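Long-range contacts in uncharacterized protein (Bacteroides ovatus, PDB 5CAG), which is a putative anchoring subunit of a bacterial fimbrium, probably holding the pilus at the outer membrane of the bacterial cell: residues V17-D21 with I127-E131; L169-Y173 with F202-Q207; E79-I83 with A94-N98; A150-L156 with K193-T199. One frame throughout, in Å; residues are numbered along the deposited sequence.

Interaction 1 of 4, residues V17-D21 with I127-E131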
loop_
_atom_site.group_PDB
_atom_site.type_symbol
_atom_site.label_atom_id
_atom_site.label_comp_id
_atom_site.label_asym_id
_atom_site.label_seq_id
_atom_site.Cartn_x
_atom_site.Cartn_y
_atom_site.Cartn_z
ATOM N N VAL A 17 -20.666 28.189 -6.526
ATOM C CA VAL A 17 -20.313 26.801 -6.213
ATOM C C VAL A 17 -21.524 25.963 -5.827
ATOM O O VAL A 17 -22.187 26.217 -4.814
ATOM C CB VAL A 17 -19.207 26.653 -5.133
ATOM C CG1 VAL A 17 -17.820 26.825 -5.736
ATOM C CG2 VAL A 17 -19.423 27.595 -3.944
ATOM N N SER A 18 -21.783 24.933 -6.635
ATOM C CA SER A 18 -22.819 23.952 -6.355
ATOM C C SER A 18 -22.140 22.891 -5.500
ATOM O O SER A 18 -21.417 22.048 -6.032
ATOM C CB SER A 18 -23.423 23.388 -7.647
ATOM O OG SER A 18 -22.484 22.743 -8.496
ATOM N N GLY A 19 -22.273 23.018 -4.180
ATOM C CA GLY A 19 -21.647 22.111 -3.224
ATOM C C GLY A 19 -22.031 20.649 -3.379
ATOM O O GLY A 19 -23.093 20.324 -3.928
ATOM N N VAL A 20 -21.145 19.752 -2.921
ATOM C CA VAL A 20 -21.394 18.312 -2.948
ATOM C C VAL A 20 -21.447 17.793 -1.506
ATOM O O VAL A 20 -20.962 18.461 -0.592
ATOM C CB VAL A 20 -20.419 17.487 -3.830
ATOM C CG1 VAL A 20 -20.530 17.870 -5.297
ATOM C CG2 VAL A 20 -18.984 17.589 -3.343
ATOM N N ASP A 21 -22.085 16.634 -1.307
ATOM C CA ASP A 21 -22.211 16.003 -0.006
ATOM C C ASP A 21 -21.805 14.544 -0.147
ATOM O O ASP A 21 -22.536 13.723 -0.718
ATOM C CB ASP A 21 -23.633 16.167 0.565
ATOM C CG ASP A 21 -23.836 15.763 2.025
ATOM O OD1 ASP A 21 -22.908 15.148 2.622
ATOM O OD2 ASP A 21 -24.939 16.006 2.555
ATOM N N ILE A 127 -19.399 17.212 -12.399
ATOM C CA ILE A 127 -20.256 17.949 -11.467
ATOM C C ILE A 127 -21.005 18.993 -12.293
ATOM O O ILE A 127 -20.386 19.891 -12.867
ATOM C CB ILE A 127 -19.468 18.562 -10.266
ATOM C CG1 ILE A 127 -19.160 17.502 -9.221
ATOM C CG2 ILE A 127 -20.211 19.725 -9.600
ATOM C CD1 ILE A 127 -17.861 16.968 -9.364
ATOM N N GLU A 128 -22.325 18.842 -12.397
ATOM C CA GLU A 128 -23.127 19.773 -13.186
ATOM C C GLU A 128 -23.508 20.999 -12.347
ATOM O O GLU A 128 -23.369 20.985 -11.111
ATOM C CB GLU A 128 -24.385 19.073 -13.742
ATOM C CG GLU A 128 -24.105 18.040 -14.829
ATOM C CD GLU A 128 -24.227 18.506 -16.271
ATOM O OE1 GLU A 128 -24.204 19.735 -16.521
ATOM O OE2 GLU A 128 -24.341 17.630 -17.159
ATOM N N LYS A 129 -23.956 22.078 -13.044
ATOM C CA LYS A 129 -24.455 23.326 -12.456
ATOM C C LYS A 129 -25.752 22.942 -11.743
ATOM O O LYS A 129 -26.618 22.322 -12.369
ATOM C CB LYS A 129 -24.664 24.390 -13.562
ATOM C CG LYS A 129 -24.926 25.807 -13.055
ATOM C CD LYS A 129 -25.373 26.746 -14.185
ATOM C CE LYS A 129 -25.481 28.195 -13.756
ATOM N NZ LYS A 129 -25.911 29.094 -14.871
ATOM N N SER A 130 -25.831 23.160 -10.420
ATOM C CA SER A 130 -27.019 22.753 -9.669
ATOM C C SER A 130 -27.362 23.715 -8.549
ATOM O O SER A 130 -26.476 24.308 -7.909
ATOM C CB SER A 130 -26.853 21.348 -9.095
ATOM O OG SER A 130 -28.056 20.914 -8.479
ATOM N N GLU A 131 -28.680 23.861 -8.318
ATOM C CA GLU A 131 -29.200 24.713 -7.259
ATOM C C GLU A 131 -29.159 23.924 -5.964
ATOM O O GLU A 131 -28.770 24.464 -4.925
ATOM C CB GLU A 131 -30.605 25.246 -7.593
ATOM C CG GLU A 131 -30.605 26.364 -8.636
ATOM C CD GLU A 131 -30.082 27.745 -8.252
ATOM O OE1 GLU A 131 -28.990 27.841 -7.637
ATOM O OE2 GLU A 131 -30.734 28.741 -8.644
#
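Ser-18 meets segment 127-131, the end of strand 118-127 and the loop after it, where two parts of a fimbrillin-type beta fold come together at one end of the elongated molecule: the lead-in to strand 20-25, and the turn that links strand 118-127 to strand 134-154. Three kinds of contact make up this small interface.

The polar one is a single weak hydrogen bond, from Ser-18 OG to the backbone O of Glu-128 at 3.3 Å. The hydroxyl sits between the backbone N and the carbonyl carbon of its own residue (chi1 60°), and from there it faces the loop. Backbone bonds tie both segments to neighbouring residues: Gly-19 and Asp-21 pair with Leu-134, and Ile-127 with Gly-67. Ser-130 turns its hydroxyl to the backbone O of Glu-132, and not to Ser-18.

The apolar contact is a single pair. Val-20 and Ile-127 cross at about a right angle, CG1 of Val-20 lying 4.2 Å from CG1 of Ile-127. Leu-134 touches both of these side chains, and Met-62 also packs on Val-20, so the pair belongs to a small hydrophobic cluster between neighbouring strands.

Plain van der Waals contact completes the join. The other branch of Ile-127, CG2, comes within 3.9 Å of Ser-18 OG. The two serines also touch, with Ser-18 CB 4.2 Å from Ser-130 CB.

Interaction 2 of 4, residues L169-Y173 with F202-Q207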
loop_
_atom_site.group_PDB
_atom_site.type_symbol
_atom_site.label_atom_id
_atom_site.label_comp_id
_atom_site.label_asym_id
_atom_site.label_seq_id
_atom_site.Cartn_x
_atom_site.Cartn_y
_atom_site.Cartn_z
ATOM N N LEU A 169 7.062 -7.402 -5.088
ATOM C CA LEU A 169 5.689 -6.989 -4.790
ATOM C C LEU A 169 5.572 -5.480 -4.929
ATOM O O LEU A 169 6.582 -4.808 -5.081
ATOM C CB LEU A 169 5.224 -7.462 -3.405
ATOM C CG LEU A 169 5.144 -8.966 -3.172
ATOM C CD1 LEU A 169 4.700 -9.255 -1.766
ATOM C CD2 LEU A 169 4.208 -9.608 -4.090
ATOM N N SER A 170 4.345 -4.953 -4.936
ATOM C CA SER A 170 4.113 -3.519 -5.099
ATOM C C SER A 170 4.323 -2.819 -3.751
ATOM O O SER A 170 3.566 -3.032 -2.798
ATOM C CB SER A 170 2.721 -3.258 -5.676
ATOM O OG SER A 170 2.430 -4.147 -6.746
ATOM N N ASP A 171 5.405 -2.036 -3.661
ATOM C CA ASP A 171 5.766 -1.316 -2.441
ATOM C C ASP A 171 5.314 0.140 -2.551
ATOM O O ASP A 171 5.482 0.922 -1.610
ATOM C CB ASP A 171 7.283 -1.435 -2.175
ATOM C CG ASP A 171 8.149 -1.034 -3.346
ATOM O OD1 ASP A 171 8.385 0.179 -3.512
ATOM O OD2 ASP A 171 8.596 -1.945 -4.099
ATOM N N CYS A 172 4.740 0.487 -3.721
ATOM C CA CYS A 172 4.173 1.787 -4.071
ATOM C C CYS A 172 2.831 1.620 -4.729
ATOM O O CYS A 172 2.594 0.603 -5.368
ATOM C CB CYS A 172 5.117 2.542 -4.977
ATOM S SG CYS A 172 6.629 3.028 -4.162
ATOM N N TYR A 173 1.945 2.605 -4.586
ATOM C CA TYR A 173 0.636 2.521 -5.207
ATOM C C TYR A 173 0.314 3.871 -5.825
ATOM O O TYR A 173 0.360 4.889 -5.134
ATOM C CB TYR A 173 -0.435 2.045 -4.201
ATOM C CG TYR A 173 -1.820 1.854 -4.785
ATOM C CD1 TYR A 173 -2.160 0.685 -5.474
ATOM C CD2 TYR A 173 -2.804 2.822 -4.620
ATOM C CE1 TYR A 173 -3.444 0.498 -5.997
ATOM C CE2 TYR A 173 -4.087 2.650 -5.146
ATOM C CZ TYR A 173 -4.408 1.485 -5.832
ATOM O OH TYR A 173 -5.683 1.374 -6.365
ATOM N N PHE A 202 3.767 -9.835 6.710
ATOM C CA PHE A 202 4.130 -8.647 5.954
ATOM C C PHE A 202 2.959 -8.197 5.092
ATOM O O PHE A 202 1.934 -8.877 5.036
ATOM C CB PHE A 202 5.403 -8.873 5.121
ATOM C CG PHE A 202 5.281 -9.874 4.012
ATOM C CD1 PHE A 202 5.496 -11.228 4.248
ATOM C CD2 PHE A 202 4.964 -9.469 2.726
ATOM C CE1 PHE A 202 5.377 -12.165 3.221
ATOM C CE2 PHE A 202 4.835 -10.405 1.702
ATOM C CZ PHE A 202 5.053 -11.747 1.955
ATOM N N THR A 203 3.092 -7.025 4.462
ATOM C CA THR A 203 2.055 -6.446 3.607
ATOM C C THR A 203 2.664 -5.831 2.368
ATOM O O THR A 203 3.843 -5.480 2.375
ATOM C CB THR A 203 1.287 -5.355 4.344
ATOM O OG1 THR A 203 2.199 -4.330 4.717
ATOM C CG2 THR A 203 0.528 -5.860 5.542
ATOM N N ALA A 204 1.851 -5.652 1.329
ATOM C CA ALA A 204 2.224 -5.012 0.078
ATOM C C ALA A 204 0.978 -4.422 -0.570
ATOM O O ALA A 204 -0.141 -4.825 -0.236
ATOM C CB ALA A 204 2.880 -6.019 -0.844
ATOM N N PHE A 205 1.153 -3.453 -1.475
ATOM C CA PHE A 205 0.022 -2.881 -2.185
ATOM C C PHE A 205 -0.503 -3.878 -3.199
ATOM O O PHE A 205 0.255 -4.739 -3.680
ATOM C CB PHE A 205 0.407 -1.563 -2.882
ATOM C CG PHE A 205 0.649 -0.419 -1.925
ATOM C CD1 PHE A 205 -0.393 0.112 -1.167
ATOM C CD2 PHE A 205 1.922 0.107 -1.751
ATOM C CE1 PHE A 205 -0.159 1.154 -0.252
ATOM C CE2 PHE A 205 2.149 1.146 -0.837
ATOM C CZ PHE A 205 1.104 1.667 -0.103
ATOM N N LYS A 206 -1.819 -3.781 -3.509
ATOM C CA LYS A 206 -2.484 -4.575 -4.558
ATOM C C LYS A 206 -1.805 -4.267 -5.899
ATOM O O LYS A 206 -1.385 -3.119 -6.116
ATOM C CB LYS A 206 -3.983 -4.220 -4.644
ATOM C CG LYS A 206 -4.894 -4.963 -3.700
ATOM C CD LYS A 206 -6.361 -4.646 -4.005
ATOM C CE LYS A 206 -7.286 -5.376 -3.055
ATOM N NZ LYS A 206 -8.641 -4.778 -3.005
ATOM N N GLN A 207 -1.671 -5.261 -6.785
ATOM C CA GLN A 207 -1.047 -4.995 -8.090
ATOM C C GLN A 207 -1.942 -4.047 -8.892
ATOM O O GLN A 207 -1.452 -3.134 -9.574
ATOM C CB GLN A 207 -0.801 -6.300 -8.854
ATOM C CG GLN A 207 0.395 -6.254 -9.785
ATOM C CD GLN A 207 0.445 -7.509 -10.607
ATOM O OE1 GLN A 207 -0.134 -7.576 -11.693
ATOM N NE2 GLN A 207 1.080 -8.549 -10.079
#
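Phe-205 lies against Tyr-173 and the bend before it, at a junction of beta strands near the middle of the molecule: the end of strand 197-205 meets the start of strand 172-174, which belongs to a separate four-stranded antiparallel sheet. Tyr-173 CB sits over one face of the Phe-205 ring, 3.7 Å from its centroid, in a CH-pi contact. The edge of the same ring runs along the backbone, with CE2 of Phe-205 3.4 Å from the O of Asp-171. The Phe-205 amide donates to Ser-170 O at 2.8 Å. Chi1 of Tyr-173 (-177°) puts CG opposite the backbone N; the tyrosine ring passes the phenylalanine obliquely, and Lys-206 O lies at its edge.

Earlier along both segments, Leu-169 CB packs on Ala-204 CB at 3.8 Å. Further out, a classic bulge sets Asp-171 and Cys-172 together opposite Val-181, and Asp-171 bonds Ser-183 through OD1. Glu-141 holds the ammonium of Lys-206 in a salt bridge. Phe-202 stacks on Phe-189, and at its edge, near the ring plane, CE2 of Phe-202 receives CD1 of Leu-169 at 3.7 Å.

Interaction 3 of 4, residues E79-I83 with A94-N98; sequences ESIRI and AYTGN. With SO4 (sulfate ion), chain I; SO4 (sulfate ion), chain H.
Arg-82 and Tyr-95 face each other as a hydrogen-bonded pair of an antiparallel hairpin, and their backbones satisfy one another. Arg-82 N donates to Tyr-95 O at 2.7 Å, and Tyr-95 N returns a bond to Arg-82 O at 2.8 Å. On the face these side chains share, Arg-82 CB lies over the Tyr-95 ring, 3.7 Å from its centroid.

The arginine chain is extended from CG to NE (chi2 179°), which carries the guanidinium past the ring to two sulfate ions, probably from the crystallisation liquor. Its edge does the bonding: NH1 reaches O1 of sulfate H at 3.0 Å, NH2 reaches its O3 at 2.8 Å, and NH2 makes two weak bonds to sulfate I. Gly-97 CA lies over one guanidinium face.

Thr-96 OG1 is taken up by Trp-112 O, and Ile-81 N by Asp-115 OD1. Ile-81 O accepts from Thr-78 OG1, and Asn-98 ND2 bonds Met-110 O and Gln-185 OE1. On the opposite face of the hairpin, Ala-94 CB meets Ile-83 CD1 at 3.7 Å and Ile-81 CG2 at 3.8 Å. Strand 81-84 is outermost in its four-stranded sheet within the chain; strand 172-174 flanks strand 93-96, and Phe-205 packs against Ile-81 and Ala-94.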
loop_
_atom_site.group_PDB
_atom_site.type_symbol
_atom_site.label_atom_id
_atom_site.label_comp_id
_atom_site.label_asym_id
_atom_site.label_seq_id
_atom_site.Cartn_x
_atom_site.Cartn_y
_atom_site.Cartn_z
ATOM N N GLU A 79 1.101 5.593 9.367
ATOM C CA GLU A 79 2.442 5.480 9.927
ATOM C C GLU A 79 3.522 5.388 8.851
ATOM O O GLU A 79 4.266 6.342 8.619
ATOM C CB GLU A 79 2.524 4.235 10.843
ATOM C CG GLU A 79 1.760 4.384 12.148
ATOM C CD GLU A 79 2.187 5.585 12.970
ATOM O OE1 GLU A 79 3.351 5.595 13.435
ATOM O OE2 GLU A 79 1.387 6.544 13.088
ATOM N N SER A 80 3.625 4.214 8.242
ATOM C CA SER A 80 4.623 3.836 7.258
ATOM C C SER A 80 4.435 4.559 5.938
ATOM O O SER A 80 5.431 4.952 5.310
ATOM C CB SER A 80 4.560 2.325 7.012
ATOM O OG SER A 80 4.558 1.543 8.200
ATOM N N ILE A 81 3.160 4.694 5.505
ATOM C CA ILE A 81 2.787 5.260 4.212
ATOM C C ILE A 81 2.930 6.745 4.202
ATOM O O ILE A 81 2.485 7.452 5.115
ATOM C CB ILE A 81 1.379 4.836 3.723
ATOM C CG1 ILE A 81 1.310 3.299 3.561
ATOM C CG2 ILE A 81 1.049 5.501 2.379
ATOM C CD1 ILE A 81 0.016 2.793 3.390
ATOM N N ARG A 82 3.578 7.205 3.138
ATOM C CA ARG A 82 3.813 8.600 2.818
ATOM C C ARG A 82 3.195 8.866 1.417
ATOM O O ARG A 82 3.018 7.933 0.628
ATOM C CB ARG A 82 5.318 8.930 2.884
ATOM C CG ARG A 82 5.969 8.746 4.253
ATOM C CD ARG A 82 7.459 9.084 4.208
ATOM N NE ARG A 82 8.204 8.485 5.323
ATOM C CZ ARG A 82 9.530 8.523 5.444
ATOM N NH1 ARG A 82 10.272 9.134 4.522
ATOM N NH2 ARG A 82 10.126 7.941 6.483
ATOM N N ILE A 83 2.820 10.120 1.143
ATOM C CA ILE A 83 2.225 10.531 -0.128
ATOM C C ILE A 83 3.168 11.503 -0.806
ATOM O O ILE A 83 3.720 12.417 -0.158
ATOM C CB ILE A 83 0.800 11.156 0.081
ATOM C CG1 ILE A 83 -0.205 10.147 0.676
ATOM C CG2 ILE A 83 0.230 11.838 -1.179
ATOM C CD1 ILE A 83 -0.441 8.895 -0.122
ATOM N N ALA A 94 1.491 6.614 -3.299
ATOM C CA ALA A 94 1.655 6.247 -1.895
ATOM C C ALA A 94 2.894 5.381 -1.805
ATOM O O ALA A 94 3.067 4.477 -2.629
ATOM C CB ALA A 94 0.429 5.500 -1.385
ATOM N N TYR A 95 3.789 5.681 -0.867
ATOM C CA TYR A 95 5.050 4.949 -0.765
ATOM C C TYR A 95 5.458 4.779 0.688
ATOM O O TYR A 95 4.840 5.383 1.563
ATOM C CB TYR A 95 6.152 5.695 -1.556
ATOM C CG TYR A 95 6.545 7.037 -0.967
ATOM C CD1 TYR A 95 5.736 8.156 -1.125
ATOM C CD2 TYR A 95 7.744 7.196 -0.286
ATOM C CE1 TYR A 95 6.090 9.388 -0.581
ATOM C CE2 TYR A 95 8.113 8.427 0.257
ATOM C CZ TYR A 95 7.289 9.524 0.103
ATOM O OH TYR A 95 7.642 10.726 0.675
ATOM N N THR A 96 6.505 3.980 0.947
ATOM C CA THR A 96 7.027 3.823 2.309
ATOM C C THR A 96 8.460 4.305 2.397
ATOM O O THR A 96 9.166 4.341 1.385
ATOM C CB THR A 96 6.948 2.399 2.753
ATOM O OG1 THR A 96 7.422 1.562 1.690
ATOM C CG2 THR A 96 5.565 2.038 3.235
ATOM N N GLY A 97 8.898 4.657 3.600
ATOM C CA GLY A 97 10.275 5.101 3.780
ATOM C C GLY A 97 11.282 3.968 3.755
ATOM O O GLY A 97 10.901 2.803 3.912
ATOM N N ASN A 98 12.577 4.293 3.555
ATOM C CA ASN A 98 13.628 3.281 3.635
ATOM C C ASN A 98 13.906 2.988 5.118
ATOM O O ASN A 98 13.787 3.906 5.929
ATOM C CB ASN A 98 14.860 3.725 2.913
ATOM C CG ASN A 98 14.816 3.426 1.456
ATOM O OD1 ASN A 98 14.543 4.295 0.633
ATOM N ND2 ASN A 98 15.116 2.186 1.100
HETATM S S SO4 I . 8.638 6.077 8.944
HETATM O O1 SO4 I . 8.226 5.632 7.604
HETATM O O2 SO4 I . 7.927 7.319 9.248
HETATM O O3 SO4 I . 8.271 5.060 9.936
HETATM O O4 SO4 I . 10.098 6.301 8.963
HETATM S S SO4 H . 13.575 9.221 6.084
HETATM O O1 SO4 H . 12.789 10.374 5.635
HETATM O O2 SO4 H . 13.808 9.322 7.536
HETATM O O3 SO4 H . 12.860 7.963 5.789
HETATM O O4 SO4 H . 14.850 9.215 5.363
#

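Interaction 4 of 4, residues A150-L156 with K193-T199. With SO4 (sulfate ion), chain J.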
loop_
_atom_site.group_PDB
_atom_site.type_symbol
_atom_site.label_atom_id
_atom_site.label_comp_id
_atom_site.label_asym_id
_atom_site.label_seq_id
_atom_site.Cartn_x
_atom_site.Cartn_y
_atom_site.Cartn_z
ATOM N N ALA A 150 5.104 -19.545 7.165
ATOM C CA ALA A 150 5.908 -20.276 8.122
ATOM C C ALA A 150 6.799 -21.245 7.351
ATOM O O ALA A 150 6.340 -21.859 6.386
ATOM C CB ALA A 150 5.029 -21.002 9.125
ATOM N N VAL A 151 8.093 -21.295 7.686
ATOM C CA VAL A 151 8.973 -22.215 6.994
ATOM C C VAL A 151 9.864 -22.900 8.027
ATOM O O VAL A 151 10.285 -22.303 9.019
ATOM C CB VAL A 151 9.744 -21.577 5.824
ATOM C CG1 VAL A 151 10.655 -20.463 6.287
ATOM C CG2 VAL A 151 10.520 -22.616 5.033
ATOM N N GLU A 152 10.070 -24.184 7.815
ATOM C CA GLU A 152 10.865 -25.020 8.685
ATOM C C GLU A 152 12.354 -24.741 8.463
ATOM O O GLU A 152 12.786 -24.691 7.309
ATOM C CB GLU A 152 10.512 -26.464 8.359
ATOM C CG GLU A 152 10.676 -27.448 9.491
ATOM C CD GLU A 152 10.289 -28.833 9.026
ATOM O OE1 GLU A 152 9.073 -29.066 8.828
ATOM O OE2 GLU A 152 11.204 -29.652 8.773
ATOM N N ALA A 153 13.133 -24.535 9.556
ATOM C CA ALA A 153 14.576 -24.270 9.485
ATOM C C ALA A 153 15.374 -24.936 10.640
ATOM O O ALA A 153 15.077 -24.746 11.833
ATOM C CB ALA A 153 14.833 -22.784 9.460
ATOM N N LYS A 154 16.406 -25.715 10.256
ATOM C CA LYS A 154 17.278 -26.447 11.180
ATOM C C LYS A 154 18.332 -25.528 11.795
ATOM O O LYS A 154 18.857 -24.633 11.121
ATOM C CB LYS A 154 17.964 -27.619 10.446
ATOM C CG LYS A 154 18.635 -28.672 11.345
ATOM C CD LYS A 154 19.282 -29.818 10.542
ATOM C CE LYS A 154 20.320 -30.597 11.327
ATOM N NZ LYS A 154 20.943 -31.697 10.525
ATOM N N GLY A 155 18.645 -25.783 13.062
ATOM C CA GLY A 155 19.684 -25.066 13.788
ATOM C C GLY A 155 19.418 -23.603 14.051
ATOM O O GLY A 155 20.315 -22.764 13.903
ATOM N N LEU A 156 18.203 -23.286 14.494
ATOM C CA LEU A 156 17.908 -21.901 14.802
ATOM C C LEU A 156 18.569 -21.529 16.117
ATOM O O LEU A 156 18.687 -20.341 16.422
ATOM C CB LEU A 156 16.392 -21.626 14.833
ATOM C CG LEU A 156 15.614 -21.791 13.530
ATOM C CD1 LEU A 156 14.170 -21.726 13.801
ATOM C CD2 LEU A 156 15.980 -20.736 12.502
ATOM N N LYS A 193 11.365 -16.408 15.468
ATOM C CA LYS A 193 11.995 -17.707 15.339
ATOM C C LYS A 193 11.507 -18.648 16.407
ATOM O O LYS A 193 11.527 -18.316 17.587
ATOM C CB LYS A 193 13.546 -17.642 15.296
ATOM C CG LYS A 193 14.275 -17.282 16.579
ATOM C CD LYS A 193 15.725 -17.754 16.564
ATOM C CE LYS A 193 16.471 -17.318 17.806
ATOM N NZ LYS A 193 17.294 -18.432 18.373
ATOM N N GLY A 194 11.073 -19.823 15.975
ATOM C CA GLY A 194 10.710 -20.915 16.869
ATOM C C GLY A 194 11.949 -21.742 17.178
ATOM O O GLY A 194 13.062 -21.197 17.285
ATOM N N ASP A 195 11.778 -23.067 17.314
ATOM C CA ASP A 195 12.901 -23.997 17.548
ATOM C C ASP A 195 13.255 -24.720 16.218
ATOM O O ASP A 195 14.447 -24.942 15.908
ATOM C CB ASP A 195 12.575 -25.016 18.674
ATOM C CG ASP A 195 12.093 -24.428 19.999
ATOM O OD1 ASP A 195 12.686 -23.417 20.458
ATOM O OD2 ASP A 195 11.149 -25.003 20.598
ATOM N N ASN A 196 12.197 -25.026 15.415
ATOM C CA ASN A 196 12.297 -25.710 14.134
ATOM C C ASN A 196 11.585 -24.952 12.996
ATOM O O ASN A 196 11.740 -25.332 11.843
ATOM C CB ASN A 196 11.730 -27.117 14.277
ATOM C CG ASN A 196 12.456 -27.934 15.328
ATOM O OD1 ASN A 196 13.538 -28.495 15.082
ATOM N ND2 ASN A 196 11.907 -27.953 16.544
ATOM N N LYS A 197 10.857 -23.869 13.310
ATOM C CA LYS A 197 10.100 -23.042 12.361
ATOM C C LYS A 197 10.471 -21.588 12.473
ATOM O O LYS A 197 11.011 -21.172 13.496
ATOM C CB LYS A 197 8.576 -23.157 12.650
ATOM C CG LYS A 197 7.830 -24.109 11.725
ATOM C CD LYS A 197 6.403 -24.427 12.197
ATOM C CE LYS A 197 5.883 -25.660 11.476
ATOM N NZ LYS A 197 4.663 -26.214 12.115
ATOM N N VAL A 198 10.119 -20.793 11.449
ATOM C CA VAL A 198 10.230 -19.333 11.444
ATOM C C VAL A 198 8.925 -18.812 10.870
ATOM O O VAL A 198 8.442 -19.327 9.859
ATOM C CB VAL A 198 11.472 -18.676 10.812
ATOM C CG1 VAL A 198 12.726 -18.976 11.610
ATOM C CG2 VAL A 198 11.646 -19.018 9.351
ATOM N N THR A 199 8.307 -17.861 11.570
ATOM C CA THR A 199 7.011 -17.322 11.196
ATOM C C THR A 199 7.148 -15.833 10.936
ATOM O O THR A 199 7.840 -15.160 11.678
ATOM C CB THR A 199 6.040 -17.664 12.325
ATOM O OG1 THR A 199 5.766 -19.070 12.278
ATOM C CG2 THR A 199 4.741 -16.889 12.241
HETATM S S SO4 J . 8.645 -24.357 16.815
HETATM O O1 SO4 J . 8.771 -23.507 18.019
HETATM O O2 SO4 J . 8.905 -25.767 17.146
HETATM O O3 SO4 J . 7.306 -24.206 16.225
HETATM O O4 SO4 J . 9.616 -23.964 15.813
#
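Leu-156 folds back over the turn 193-197, and its side chain can be followed outward. CB lies 4.0 Å from Asp-195 O. Chi1 of -64° sets Leu-156 CG 4.1 Å from the same Asp-195 O, and chi2 of 170° then directs the two methyls at the turn and at the strand after it. CD1 goes in among backbone oxygens, near Gly-194 O and Lys-197 O, and CD2 rests on Val-198 CG1 at 3.8 Å. Beyond the segments, Phe-237 also touches this leucine.

The backbone carbonyl of Leu-156 accepts a bond from Lys-193 NZ at 3.1 Å, the donor standing well above the carbonyl plane; the same ammonium also bonds Val-159 O. Further along, Val-151 N gives to Val-198 O at 3.0 Å and Val-198 N gives back to Val-151 O, while Ala-153 N binds Asn-196 O. Val-151 and Val-198 lie side by side on one face, CG1 of the first 3.5 Å from CG2 of the second, with Leu-235 packing on both.

Within the turn, Gly-194 N bonds Lys-197 O. The amides of Asp-195, Asn-196 and Lys-197 converge on O4 of a sulfate ion, each N at 2.8 Å from it, three successive amides gripping one oxygen. The whole is an antiparallel strand pair, 134-154 with 197-205, whose second strand enters from the tight turn of a beta hairpin with strand 187-193.

How the interactions relate
Interaction 2 is the buried one, close to the centre of the chain, and aromatic and aliphatic groups dominate it. Interaction 3 touches it directly: Tyr-173 O is 2.8 Å from Ala-94 N, probably a hydrogen bond, within the small sheet. That sheet meets strand 197-205 through the phenylalanine common to both contacts. Interaction 4 uses that same strand at its other end, paired with strand 134-154. Both 3 and 4 are partly buried, combining paired backbone amides with sulfate-binding outer surfaces, a side chain in 3 and amides in 4. Interaction 1, smallest in buried area, has one weak hydrogen bond and a single apolar pair, and lies about 60 Å from interaction 4, centre to centre.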